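VgrG protein (PDB 4DTH) carries an actin cross-linking toxin domain that binds ATP and magnesium and probably uses them to join G-actin molecules covalently. Local coordinates at residues A102-E105 against T106-A110; A188-E191 against L192-L195; Y201-S204 against L205-Q208; Y230-S233 against I234-T238; L314-N317 against V318-F322. All coordinates share one frame; numbering follows the deposited sequence.

Contact 1 of 5, residues A102-E105 against T106-A110; sequences AAVE and TRKQA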
loop_
_atom_site.group_PDB
_atom_site.type_symbol
_atom_site.label_atom_id
_atom_site.label_comp_id
_atom_site.label_asym_id
_atom_site.label_seq_id
_atom_site.Cartn_x
_atom_site.Cartn_y
_atom_site.Cartn_z
ATOM N N ALA A 102 14.670 -5.389 -15.799
ATOM C CA ALA A 102 14.617 -4.167 -16.616
ATOM C C ALA A 102 13.514 -3.210 -16.137
ATOM O O ALA A 102 13.761 -2.012 -16.022
ATOM C CB ALA A 102 14.413 -4.514 -18.087
ATOM N N ALA A 103 12.311 -3.742 -15.837
ATOM C CA ALA A 103 11.185 -2.929 -15.355
ATOM C C ALA A 103 11.483 -2.319 -13.983
ATOM O O ALA A 103 11.175 -1.151 -13.757
ATOM C CB ALA A 103 9.910 -3.759 -15.306
ATOM N N VAL A 104 12.113 -3.092 -13.087
ATOM C CA VAL A 104 12.482 -2.632 -11.738
ATOM C C VAL A 104 13.521 -1.507 -11.855
ATOM O O VAL A 104 13.397 -0.458 -11.212
ATOM C CB VAL A 104 13.004 -3.813 -10.866
ATOM C CG1 VAL A 104 13.630 -3.314 -9.558
ATOM C CG2 VAL A 104 11.894 -4.821 -10.579
ATOM N N GLU A 105 14.531 -1.732 -12.699
ATOM C CA GLU A 105 15.608 -0.778 -12.910
ATOM C C GLU A 105 15.135 0.505 -13.563
ATOM O O GLU A 105 15.549 1.581 -13.131
ATOM C CB GLU A 105 16.762 -1.431 -13.685
ATOM C CG GLU A 105 18.138 -1.022 -13.184
ATOM C CD GLU A 105 18.376 -1.013 -11.682
ATOM O OE1 GLU A 105 17.993 -1.987 -10.991
ATOM O OE2 GLU A 105 18.961 -0.016 -11.201
ATOM N N THR A 106 14.261 0.407 -14.582
ATOM C CA THR A 106 13.730 1.594 -15.270
ATOM C C THR A 106 12.941 2.479 -14.296
ATOM O O THR A 106 13.089 3.700 -14.350
ATOM C CB THR A 106 12.936 1.219 -16.525
ATOM O OG1 THR A 106 13.729 0.337 -17.324
ATOM C CG2 THR A 106 12.553 2.436 -17.358
ATOM N N ARG A 107 12.159 1.872 -13.375
ATOM C CA ARG A 107 11.406 2.643 -12.375
ATOM C C ARG A 107 12.347 3.422 -11.455
ATOM O O ARG A 107 12.124 4.609 -11.238
ATOM C CB ARG A 107 10.478 1.736 -11.554
ATOM C CG ARG A 107 9.199 1.374 -12.290
ATOM C CD ARG A 107 8.717 -0.035 -11.920
ATOM N NE ARG A 107 7.424 -0.310 -12.551
ATOM C CZ ARG A 107 7.246 -0.591 -13.839
ATOM N NH1 ARG A 107 8.291 -0.706 -14.652
ATOM N NH2 ARG A 107 6.024 -0.765 -14.320
ATOM N N LYS A 108 13.416 2.770 -10.955
ATOM C CA LYS A 108 14.405 3.405 -10.075
ATOM C C LYS A 108 15.091 4.562 -10.790
ATOM O O LYS A 108 15.194 5.655 -10.235
ATOM C CB LYS A 108 15.446 2.377 -9.618
ATOM C CG LYS A 108 14.900 1.346 -8.609
ATOM C CD LYS A 108 15.789 0.090 -8.555
ATOM C CE LYS A 108 17.196 0.391 -8.066
ATOM N NZ LYS A 108 18.031 -0.839 -7.997
ATOM N N GLN A 109 15.547 4.316 -12.035
ATOM C CA GLN A 109 16.234 5.327 -12.841
ATOM C C GLN A 109 15.332 6.521 -13.166
ATOM O O GLN A 109 15.784 7.676 -13.077
ATOM C CB GLN A 109 16.836 4.689 -14.104
ATOM C CG GLN A 109 18.055 3.828 -13.764
ATOM C CD GLN A 109 18.519 2.976 -14.916
ATOM O OE1 GLN A 109 17.934 1.936 -15.229
ATOM N NE2 GLN A 109 19.626 3.362 -15.526
ATOM N N ALA A 110 14.049 6.247 -13.515
ATOM C CA ALA A 110 13.080 7.307 -13.833
ATOM C C ALA A 110 12.785 8.171 -12.605
ATOM O O ALA A 110 12.653 9.386 -12.731
ATOM C CB ALA A 110 11.796 6.703 -14.374
#

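Contact 2 of 5, residues A188-E191 against L192-L195; sequences ATPE and LRLL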
loop_
_atom_site.group_PDB
_atom_site.type_symbol
_atom_site.label_atom_id
_atom_site.label_comp_id
_atom_site.label_asym_id
_atom_site.label_seq_id
_atom_site.Cartn_x
_atom_site.Cartn_y
_atom_site.Cartn_z
ATOM N N ALA A 188 6.585 -21.847 -1.226
ATOM C CA ALA A 188 7.082 -22.289 -2.536
ATOM C C ALA A 188 8.107 -21.390 -3.212
ATOM O O ALA A 188 8.892 -21.872 -4.038
ATOM C CB ALA A 188 5.912 -22.548 -3.475
ATOM N N THR A 189 8.076 -20.085 -2.916
ATOM C CA THR A 189 8.978 -19.123 -3.544
ATOM C C THR A 189 9.665 -18.253 -2.476
ATOM O O THR A 189 9.132 -18.150 -1.368
ATOM C CB THR A 189 8.193 -18.224 -4.536
ATOM O OG1 THR A 189 7.309 -17.371 -3.805
ATOM C CG2 THR A 189 7.442 -19.012 -5.626
ATOM N N PRO A 190 10.779 -17.542 -2.796
ATOM C CA PRO A 190 11.388 -16.645 -1.797
ATOM C C PRO A 190 10.455 -15.513 -1.338
ATOM O O PRO A 190 10.519 -15.146 -0.165
ATOM C CB PRO A 190 12.633 -16.103 -2.512
ATOM C CG PRO A 190 12.925 -17.115 -3.581
ATOM C CD PRO A 190 11.568 -17.538 -4.048
ATOM N N GLU A 191 9.580 -14.984 -2.237
ATOM C CA GLU A 191 8.618 -13.906 -1.895
ATOM C C GLU A 191 7.621 -14.450 -0.880
ATOM O O GLU A 191 7.285 -13.759 0.084
ATOM C CB GLU A 191 7.782 -13.405 -3.098
ATOM C CG GLU A 191 8.488 -13.231 -4.415
ATOM C CD GLU A 191 8.591 -14.507 -5.206
ATOM O OE1 GLU A 191 7.647 -14.843 -5.956
ATOM O OE2 GLU A 191 9.613 -15.198 -5.029
ATOM N N LEU A 192 7.118 -15.679 -1.126
ATOM C CA LEU A 192 6.143 -16.317 -0.236
ATOM C C LEU A 192 6.724 -16.554 1.145
ATOM O O LEU A 192 6.059 -16.265 2.133
ATOM C CB LEU A 192 5.589 -17.619 -0.836
ATOM C CG LEU A 192 4.521 -17.447 -1.919
ATOM C CD1 LEU A 192 4.268 -18.760 -2.639
ATOM C CD2 LEU A 192 3.205 -16.887 -1.340
ATOM N N ARG A 193 7.989 -17.005 1.209
ATOM C CA ARG A 193 8.685 -17.255 2.476
ATOM C C ARG A 193 8.915 -15.956 3.243
ATOM O O ARG A 193 8.759 -15.937 4.466
ATOM C CB ARG A 193 9.993 -18.021 2.243
ATOM C CG ARG A 193 9.726 -19.422 1.709
ATOM C CD ARG A 193 10.944 -20.314 1.750
ATOM N NE ARG A 193 11.964 -19.915 0.774
ATOM C CZ ARG A 193 12.009 -20.320 -0.489
ATOM N NH1 ARG A 193 11.081 -21.138 -0.964
ATOM N NH2 ARG A 193 12.981 -19.904 -1.290
ATOM N N LEU A 194 9.227 -14.853 2.507
ATOM C CA LEU A 194 9.401 -13.535 3.110
ATOM C C LEU A 194 8.062 -13.083 3.747
ATOM O O LEU A 194 8.046 -12.611 4.885
ATOM C CB LEU A 194 9.874 -12.519 2.044
ATOM C CG LEU A 194 10.095 -11.086 2.517
ATOM C CD1 LEU A 194 11.242 -11.001 3.527
ATOM C CD2 LEU A 194 10.360 -10.160 1.334
ATOM N N LEU A 195 6.941 -13.262 3.016
ATOM C CA LEU A 195 5.606 -12.883 3.506
ATOM C C LEU A 195 5.175 -13.731 4.692
ATOM O O LEU A 195 4.591 -13.204 5.642
ATOM C CB LEU A 195 4.561 -12.976 2.388
ATOM C CG LEU A 195 4.698 -11.956 1.252
ATOM C CD1 LEU A 195 3.795 -12.320 0.128
ATOM C CD2 LEU A 195 4.431 -10.526 1.734
#

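Contact 3 of 5, residues Y201-S204 against L205-Q208; sequences YQKS and LKSQ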
loop_
_atom_site.group_PDB
_atom_site.type_symbol
_atom_site.label_atom_id
_atom_site.label_comp_id
_atom_site.label_asym_id
_atom_site.label_seq_id
_atom_site.Cartn_x
_atom_site.Cartn_y
_atom_site.Cartn_z
ATOM N N TYR A 201 1.693 -13.856 11.193
ATOM C CA TYR A 201 1.330 -15.114 10.545
ATOM C C TYR A 201 1.730 -16.313 11.388
ATOM O O TYR A 201 2.912 -16.484 11.698
ATOM C CB TYR A 201 1.895 -15.224 9.120
ATOM C CG TYR A 201 1.499 -16.510 8.427
ATOM C CD1 TYR A 201 0.167 -16.773 8.104
ATOM C CD2 TYR A 201 2.449 -17.474 8.110
ATOM C CE1 TYR A 201 -0.202 -17.959 7.468
ATOM C CE2 TYR A 201 2.094 -18.655 7.459
ATOM C CZ TYR A 201 0.767 -18.894 7.143
ATOM O OH TYR A 201 0.419 -20.070 6.530
ATOM N N GLN A 202 0.743 -17.144 11.743
ATOM C CA GLN A 202 0.964 -18.321 12.585
ATOM C C GLN A 202 0.886 -19.597 11.774
ATOM O O GLN A 202 -0.188 -20.183 11.609
ATOM C CB GLN A 202 -0.005 -18.324 13.775
ATOM C CG GLN A 202 0.064 -17.033 14.583
ATOM C CD GLN A 202 -0.742 -17.128 15.848
ATOM O OE1 GLN A 202 -0.580 -18.058 16.638
ATOM N NE2 GLN A 202 -1.594 -16.144 16.090
ATOM N N LYS A 203 2.034 -20.019 11.237
ATOM C CA LYS A 203 2.093 -21.215 10.412
ATOM C C LYS A 203 1.598 -22.501 11.106
ATOM O O LYS A 203 1.093 -23.396 10.425
ATOM C CB LYS A 203 3.477 -21.381 9.811
ATOM C CG LYS A 203 3.519 -22.442 8.740
ATOM C CD LYS A 203 4.171 -21.920 7.470
ATOM C CE LYS A 203 4.667 -23.061 6.618
ATOM N NZ LYS A 203 5.693 -23.895 7.293
ATOM N N SER A 204 1.668 -22.545 12.456
ATOM C CA SER A 204 1.200 -23.688 13.248
ATOM C C SER A 204 -0.301 -23.957 13.035
ATOM O O SER A 204 -0.759 -25.087 13.229
ATOM C CB SER A 204 1.504 -23.481 14.728
ATOM O OG SER A 204 0.774 -22.398 15.275
ATOM N N LEU A 205 -1.062 -22.914 12.630
ATOM C CA LEU A 205 -2.501 -23.041 12.385
ATOM C C LEU A 205 -2.858 -23.978 11.219
ATOM O O LEU A 205 -3.969 -24.510 11.192
ATOM C CB LEU A 205 -3.156 -21.662 12.208
ATOM C CG LEU A 205 -3.215 -20.813 13.461
ATOM C CD1 LEU A 205 -3.565 -19.389 13.115
ATOM C CD2 LEU A 205 -4.205 -21.391 14.499
ATOM N N LYS A 206 -1.933 -24.183 10.268
ATOM C CA LYS A 206 -2.177 -25.088 9.138
ATOM C C LYS A 206 -2.383 -26.520 9.621
ATOM O O LYS A 206 -3.414 -27.127 9.326
ATOM C CB LYS A 206 -1.010 -25.062 8.163
ATOM C CG LYS A 206 -1.025 -23.850 7.279
ATOM C CD LYS A 206 -0.052 -24.048 6.197
ATOM C CE LYS A 206 1.251 -23.476 6.571
ATOM N NZ LYS A 206 2.325 -24.165 5.837
ATOM N N SER A 207 -1.408 -27.034 10.397
ATOM C CA SER A 207 -1.469 -28.392 10.950
ATOM C C SER A 207 -2.605 -28.513 11.966
ATOM O O SER A 207 -3.241 -29.568 12.050
ATOM C CB SER A 207 -0.136 -28.799 11.571
ATOM O OG SER A 207 0.302 -27.857 12.535
ATOM N N GLN A 208 -2.901 -27.410 12.685
ATOM C CA GLN A 208 -3.999 -27.382 13.640
ATOM C C GLN A 208 -5.325 -27.628 12.904
ATOM O O GLN A 208 -6.084 -28.487 13.337
ATOM C CB GLN A 208 -4.030 -26.044 14.404
ATOM C CG GLN A 208 -4.959 -26.065 15.628
ATOM C CD GLN A 208 -4.328 -26.620 16.905
ATOM O OE1 GLN A 208 -4.901 -26.514 17.992
ATOM N NE2 GLN A 208 -3.121 -27.196 16.832
HETATM O O HOH W 1 1.444 -26.052 10.452
HETATM O O HOH W 2 -0.155 -26.816 15.476
#

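Contact 4 of 5, residues Y230-S233 against I234-T238; sequences YLTS and IYLKT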
loop_
_atom_site.group_PDB
_atom_site.type_symbol
_atom_site.label_atom_id
_atom_site.label_comp_id
_atom_site.label_asym_id
_atom_site.label_seq_id
_atom_site.Cartn_x
_atom_site.Cartn_y
_atom_site.Cartn_z
ATOM N N TYR A 230 -4.152 -18.312 7.198
ATOM C CA TYR A 230 -4.052 -16.925 6.749
ATOM C C TYR A 230 -5.126 -16.063 7.424
ATOM O O TYR A 230 -4.790 -15.066 8.075
ATOM C CB TYR A 230 -4.165 -16.860 5.210
ATOM C CG TYR A 230 -4.128 -15.449 4.661
ATOM C CD1 TYR A 230 -2.938 -14.724 4.623
ATOM C CD2 TYR A 230 -5.289 -14.820 4.224
ATOM C CE1 TYR A 230 -2.903 -13.419 4.139
ATOM C CE2 TYR A 230 -5.263 -13.519 3.722
ATOM C CZ TYR A 230 -4.067 -12.822 3.685
ATOM O OH TYR A 230 -4.047 -11.535 3.217
ATOM N N LEU A 231 -6.412 -16.449 7.273
ATOM C CA LEU A 231 -7.531 -15.699 7.853
ATOM C C LEU A 231 -7.477 -15.675 9.370
ATOM O O LEU A 231 -7.619 -14.601 9.952
ATOM C CB LEU A 231 -8.883 -16.252 7.378
ATOM C CG LEU A 231 -9.270 -15.936 5.937
ATOM C CD1 LEU A 231 -10.611 -16.570 5.594
ATOM C CD2 LEU A 231 -9.321 -14.406 5.687
ATOM N N THR A 232 -7.243 -16.836 10.019
ATOM C CA THR A 232 -7.162 -16.867 11.484
ATOM C C THR A 232 -6.044 -15.950 11.980
ATOM O O THR A 232 -6.270 -15.211 12.927
ATOM C CB THR A 232 -7.051 -18.297 12.031
ATOM O OG1 THR A 232 -8.132 -19.084 11.526
ATOM C CG2 THR A 232 -7.091 -18.327 13.546
ATOM N N SER A 233 -4.863 -15.966 11.321
ATOM C CA SER A 233 -3.747 -15.097 11.716
ATOM C C SER A 233 -4.154 -13.619 11.652
ATOM O O SER A 233 -3.872 -12.873 12.585
ATOM C CB SER A 233 -2.515 -15.360 10.855
ATOM O OG SER A 233 -2.029 -16.675 11.102
ATOM N N ILE A 234 -4.858 -13.215 10.580
ATOM C CA ILE A 234 -5.328 -11.834 10.416
ATOM C C ILE A 234 -6.373 -11.480 11.479
ATOM O O ILE A 234 -6.282 -10.411 12.082
ATOM C CB ILE A 234 -5.838 -11.572 8.976
ATOM C CG1 ILE A 234 -4.645 -11.539 7.994
ATOM C CG2 ILE A 234 -6.667 -10.248 8.903
ATOM C CD1 ILE A 234 -5.013 -11.356 6.548
ATOM N N TYR A 235 -7.365 -12.371 11.694
ATOM C CA TYR A 235 -8.431 -12.124 12.675
ATOM C C TYR A 235 -7.858 -11.978 14.085
ATOM O O TYR A 235 -8.239 -11.050 14.800
ATOM C CB TYR A 235 -9.488 -13.246 12.655
ATOM C CG TYR A 235 -10.469 -13.245 11.497
ATOM C CD1 TYR A 235 -10.069 -12.878 10.211
ATOM C CD2 TYR A 235 -11.761 -13.734 11.658
ATOM C CE1 TYR A 235 -10.942 -12.970 9.126
ATOM C CE2 TYR A 235 -12.646 -13.814 10.585
ATOM C CZ TYR A 235 -12.225 -13.461 9.317
ATOM O OH TYR A 235 -13.122 -13.522 8.282
ATOM N N LEU A 236 -6.923 -12.879 14.472
ATOM C CA LEU A 236 -6.284 -12.852 15.789
ATOM C C LEU A 236 -5.428 -11.604 15.971
ATOM O O LEU A 236 -5.491 -10.983 17.030
ATOM C CB LEU A 236 -5.454 -14.126 16.051
ATOM C CG LEU A 236 -6.231 -15.438 16.189
ATOM C CD1 LEU A 236 -5.266 -16.602 16.439
ATOM C CD2 LEU A 236 -7.285 -15.366 17.300
ATOM N N LYS A 237 -4.654 -11.217 14.936
ATOM C CA LYS A 237 -3.839 -10.001 14.984
ATOM C C LYS A 237 -4.719 -8.747 15.117
ATOM O O LYS A 237 -4.371 -7.837 15.878
ATOM C CB LYS A 237 -2.897 -9.897 13.768
ATOM C CG LYS A 237 -1.953 -8.686 13.805
ATOM C CD LYS A 237 -0.923 -8.764 14.933
ATOM C CE LYS A 237 0.088 -7.654 14.814
ATOM N NZ LYS A 237 1.124 -7.791 15.866
ATOM N N THR A 238 -5.863 -8.713 14.390
ATOM C CA THR A 238 -6.793 -7.577 14.462
ATOM C C THR A 238 -7.319 -7.438 15.899
ATOM O O THR A 238 -7.341 -6.329 16.437
ATOM C CB THR A 238 -7.894 -7.691 13.405
ATOM O OG1 THR A 238 -7.278 -7.735 12.116
ATOM C CG2 THR A 238 -8.857 -6.495 13.442
#

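Contact 5 of 5, residues L314-N317 against V318-F322; sequences LSKN and VFQYF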
loop_
_atom_site.group_PDB
_atom_site.type_symbol
_atom_site.label_atom_id
_atom_site.label_comp_id
_atom_site.label_asym_id
_atom_site.label_seq_id
_atom_site.Cartn_x
_atom_site.Cartn_y
_atom_site.Cartn_z
ATOM N N LEU A 314 -15.398 -9.065 21.622
ATOM C CA LEU A 314 -14.319 -8.766 20.682
ATOM C C LEU A 314 -14.256 -9.819 19.569
ATOM O O LEU A 314 -14.160 -9.442 18.404
ATOM C CB LEU A 314 -12.968 -8.609 21.404
ATOM C CG LEU A 314 -11.745 -8.246 20.547
ATOM C CD1 LEU A 314 -11.987 -6.980 19.673
ATOM C CD2 LEU A 314 -10.515 -8.091 21.427
ATOM N N SER A 315 -14.380 -11.114 19.926
ATOM C CA SER A 315 -14.353 -12.227 18.973
ATOM C C SER A 315 -15.478 -12.115 17.924
ATOM O O SER A 315 -15.204 -12.225 16.735
ATOM C CB SER A 315 -14.446 -13.561 19.708
ATOM O OG SER A 315 -13.370 -13.743 20.614
ATOM N N LYS A 316 -16.727 -11.893 18.377
ATOM C CA LYS A 316 -17.922 -11.762 17.527
ATOM C C LYS A 316 -17.784 -10.567 16.610
ATOM O O LYS A 316 -18.065 -10.675 15.416
ATOM C CB LYS A 316 -19.198 -11.640 18.407
ATOM C CG LYS A 316 -20.515 -11.397 17.653
ATOM C CD LYS A 316 -21.273 -10.177 18.195
ATOM C CE LYS A 316 -22.465 -9.841 17.331
ATOM N NZ LYS A 316 -22.581 -8.379 17.078
ATOM N N ASN A 317 -17.349 -9.421 17.166
ATOM C CA ASN A 317 -17.181 -8.206 16.389
ATOM C C ASN A 317 -16.100 -8.287 15.315
ATOM O O ASN A 317 -16.332 -7.822 14.206
ATOM C CB ASN A 317 -17.039 -6.992 17.294
ATOM C CG ASN A 317 -18.390 -6.545 17.804
ATOM O OD1 ASN A 317 -19.184 -5.965 17.055
ATOM N ND2 ASN A 317 -18.707 -6.866 19.057
ATOM N N VAL A 318 -14.947 -8.909 15.623
ATOM C CA VAL A 318 -13.855 -9.083 14.654
ATOM C C VAL A 318 -14.334 -10.060 13.564
ATOM O O VAL A 318 -14.176 -9.769 12.378
ATOM C CB VAL A 318 -12.522 -9.547 15.325
ATOM C CG1 VAL A 318 -11.501 -10.015 14.281
ATOM C CG2 VAL A 318 -11.922 -8.433 16.193
ATOM N N PHE A 319 -14.935 -11.195 13.973
ATOM C CA PHE A 319 -15.446 -12.187 13.023
ATOM C C PHE A 319 -16.454 -11.562 12.050
ATOM O O PHE A 319 -16.240 -11.661 10.844
ATOM C CB PHE A 319 -16.024 -13.423 13.747
ATOM C CG PHE A 319 -16.400 -14.541 12.800
ATOM C CD1 PHE A 319 -17.658 -14.577 12.204
ATOM C CD2 PHE A 319 -15.484 -15.539 12.475
ATOM C CE1 PHE A 319 -17.993 -15.591 11.298
ATOM C CE2 PHE A 319 -15.826 -16.560 11.576
ATOM C CZ PHE A 319 -17.079 -16.578 10.998
ATOM N N GLN A 320 -17.498 -10.866 12.558
ATOM C CA GLN A 320 -18.526 -10.211 11.731
ATOM C C GLN A 320 -17.935 -9.127 10.830
ATOM O O GLN A 320 -18.305 -9.034 9.658
ATOM C CB GLN A 320 -19.653 -9.616 12.606
ATOM C CG GLN A 320 -20.898 -9.189 11.796
ATOM C CD GLN A 320 -21.837 -8.224 12.499
ATOM O OE1 GLN A 320 -21.546 -7.674 13.568
ATOM N NE2 GLN A 320 -22.983 -7.966 11.882
ATOM N N TYR A 321 -17.017 -8.306 11.380
ATOM C CA TYR A 321 -16.372 -7.242 10.641
ATOM C C TYR A 321 -15.754 -7.780 9.345
ATOM O O TYR A 321 -16.032 -7.251 8.272
ATOM C CB TYR A 321 -15.299 -6.556 11.507
ATOM C CG TYR A 321 -14.533 -5.490 10.761
ATOM C CD1 TYR A 321 -15.089 -4.232 10.539
ATOM C CD2 TYR A 321 -13.249 -5.736 10.277
ATOM C CE1 TYR A 321 -14.390 -3.247 9.842
ATOM C CE2 TYR A 321 -12.542 -4.760 9.578
ATOM C CZ TYR A 321 -13.115 -3.516 9.367
ATOM O OH TYR A 321 -12.423 -2.552 8.692
ATOM N N PHE A 322 -14.933 -8.830 9.455
ATOM C CA PHE A 322 -14.281 -9.405 8.284
ATOM C C PHE A 322 -15.225 -10.166 7.357
ATOM O O PHE A 322 -14.983 -10.200 6.151
ATOM C CB PHE A 322 -13.052 -10.224 8.683
ATOM C CG PHE A 322 -11.901 -9.350 9.127
ATOM C CD1 PHE A 322 -11.382 -8.372 8.282
ATOM C CD2 PHE A 322 -11.341 -9.500 10.392
ATOM C CE1 PHE A 322 -10.325 -7.548 8.694
ATOM C CE2 PHE A 322 -10.284 -8.677 10.806
ATOM C CZ PHE A 322 -9.778 -7.713 9.949
#

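Contact 1 of 5, residues A102-E105 against T106-A110
Thr106 sits one turn beyond Ala102 near the start of helix 101-124, and its hydroxyl and amide both close on the same carbonyl. Thr106 OG1 donates to Ala102 O over 2.7 Å from above the carbonyl plane, while the Thr106 amide approaches from the opposite face. The hydroxyl can fold back because OG1 lies beside its own backbone N (chi1 -51°), leaving CG2 anti to it.

Arg107 repeats the theme with a longer arm. Its amide bonds to Ala103 O, and the side chain, kinked at chi2, curls back along the helix until Arg107 NH1 reaches Ala103 O as well, at 3.1 Å. The acceptor lies near the guanidinium plane, at its edge, and Arg107 NH1 also rests 3.5 Å from Ala103 CB. The same group is fixed from elsewhere by NE, which donates to Tyr94 O of strand 85-97.

Lys108 runs beside Val104, with Val104 CG1 4.2 Å from Lys108 CD, then bends at chi3 toward Glu105. Lys108 NZ forms a salt bridge of 3.2 Å with Glu105 OE1 on the syn side of the carboxylate, together with a weak bond to OE2; Ser361 O is a further acceptor for this ammonium. At Gln109 the link is the helical bond from Gln109 N to Glu105 O, 2.9 Å.

Two consecutive carbonyls thus each take two donors, one of them from a side chain. The Glu105 carboxylate probably offsets part of the positive charge where Lys108 NZ and Lys365 NZ come close.

Contact 2 of 5, residues A188-E191 against L192-L195
Thr189 OG1 accepts the amide of Leu192, with Leu192 N at 3.2 Å, a classical N-cap at the head of helix 190-196. The bond is fairly straight, with an N-H...O angle of 159°. It depends on OG1 standing between the backbone N and the carbonyl carbon of Thr189 (chi1 69°), from where the hydroxyl oxygen faces the first turn. Thr189 OG1 also lies 3.4 Å from Leu192 CG, so the leucine side chain packs against the cap as its amide is bound by it.

Arg193 adds a second layer. Its amide bonds to Thr189 O, and its side chain, bent at chi3, folds back over the start of the helix. One face of the guanidinium lies over Thr189 C and Pro190 N, each 3.5 Å from the plane and offset toward the rim, while Arg193 NH2 approaches Pro190 CG at 3.6 Å. Ser187 O, just upstream, takes a hydrogen bond from NH1 and helps to fix this folded pose.

Further out, Glu191 OE1 is bonded to Ser23 OG. Leu192 and Leu195 press on Val179 of strand 173-180, and Leu195 also meets Phe350 and Phe352 of strand 343-352, so the capped helix is seated against strands of the core. Leu192 CD1 also reaches the residue before the cap, 4.2 Å from Ala188 CB.

Contact 3 of 5, residues Y201-S204 against L205-Q208
Lys206 sets CG beside its own backbone N (chi1 -78°) and bends at chi3, which carries its end back across Tyr201. Its aliphatic chain crosses the tyrosine at about a right angle, with Lys206 CE 3.5 Å from Tyr201 OH. Beyond this crossing Lys206 NZ donates to Gly185 O; the approach of the Lys203 and Lys206 ends to each other is doubtful as modelled.

The backbone enters helix 204-212 through a 3-10-like opening turn. Leu205 N bonds to Gln202 O at 3.0 Å and Lys206 N to Lys203 O at 3.1 Å, both three residues back and both from well above the carbonyl plane. Gln208 N then takes up the alpha-helical spacing, to Ser204 O. Between these, Lys203 O and Ser207 N are too far apart to bond directly, at 4.4 Å. A water joins them, donating to Lys203 O at 2.7 Å and accepting from Ser207 N at 3.0 Å.

Leu205 CD1 packs on Gln202 CB at 3.8 Å. The connection from helix 190-196 and the first turn of helix 204-212 lean on helix 221-245, where Tyr201 meets Ser233, Gln202 meets Leu236, and Lys206 rests on Asn226 and Ala229.

Contact 4 of 5, residues Y230-S233 against I234-T238
Ile234 CD1 lies over one face of the Tyr230 ring, a CH-pi contact 3.8 Å from the ring centroid. The methyl is displaced toward the phenol end, where Ile234 CD1 comes to 3.4 Å from Tyr230 CZ. With its ring carbon CG anti to the backbone N (chi1 178°), Tyr230 projects outward from the helix, and the Ile234 chain reaches back one turn to bring CD1 over the ring, the two side chains meeting at a slant.

Other apolar pairs run alongside each other four residues apart. Leu231 CD2 is 4.1 Å from Tyr235 CE1, and Thr232 CG2 is 3.8 Å from Leu236 CD1, each pair pointing the same way from the helix.

Among the polar contacts, the amides of residues 234-237 bond to the carbonyls of 230-233, the tightest being Tyr235 N to Leu231 O at 2.8 Å. Buried hydroxyls bond to carbonyls one turn back: Thr232 OG1 to Phe228 O, Ser233 OG to Ala229 O, and Thr238 OG1 to Ile234 O at 2.9 Å, from the face opposite the Thr238 amide. Ser233 OG is also bonded to Gln202 N.

This is a buried stretch of helix 221-245, packed against helices 269-275, 292-307 and 312-323 in the helical part of the actin cross-linking domain.

Contact 5 of 5, residues L314-N317 against V318-F322
Leu314 and Val318 stand side by side on helix 312-323, pointing the same way, and meet through Leu314 CD1 and Val318 CG2 at 3.8 Å. They form an i to i+4 side-chain pair on an alpha-helix packed in the helical part of the actin cross-linking domain. Leu314 carries CG anti to its backbone N (chi1 -178°), which tilts the branch toward the following turn, while Val318 CG2 turns back to within 3.3 Å of Leu314 O. Beyond the pair, Leu314 rests on Ala239 and Ala242 of helix 221-245, and Phe319 reaches Tyr235 of the same helix.

On another side, Lys316 and Gln320 are also neighbours that point the same way, but more loosely related. The lysine is bent at chi2 and chi4 while the glutamine runs out extended, leaving Lys316 NZ 3.7 Å from Gln320 OE1. Asn250 ND2 is also close to that oxygen.

Phe319 and Tyr321 lean away from the preceding turn and are joined to it chiefly through the backbone, with Phe319 N bonded to Ser315 O at 3.0 Å.

Asn317 has both ends of its buried amide engaged: ND2 donates to Ser313 O in the preceding turn and OD1 accepts from Glu251 N, which links the helix to the chain around residue 251. At the backbone of the same residue, Tyr321 N donates to Asn317 O at 2.9 Å, and Tyr321 CB lies 3.2 Å from Asn317 O.

Overall arrangement
From the N terminus, contact 1 lies on helix 101-124, beside strands 56-68 and 85-97 and across the chain centre from contacts 4 and 5. Contact 2 starts helix 190-196 against strands 173-180 and 343-352, and contact 3 turns into helix 204-212, with centres about 16 Å apart. Each contact spans a single local stretch, so none closes a long loop; they follow in series without nesting or crossing. Contact 3 touches contact 4 where Gln202 N probably bonds to Ser233 OG. Contact 4 in turn meets contact 5 through Tyr235 and Phe322, whose rings stack, joining helices 221-245 and 312-323.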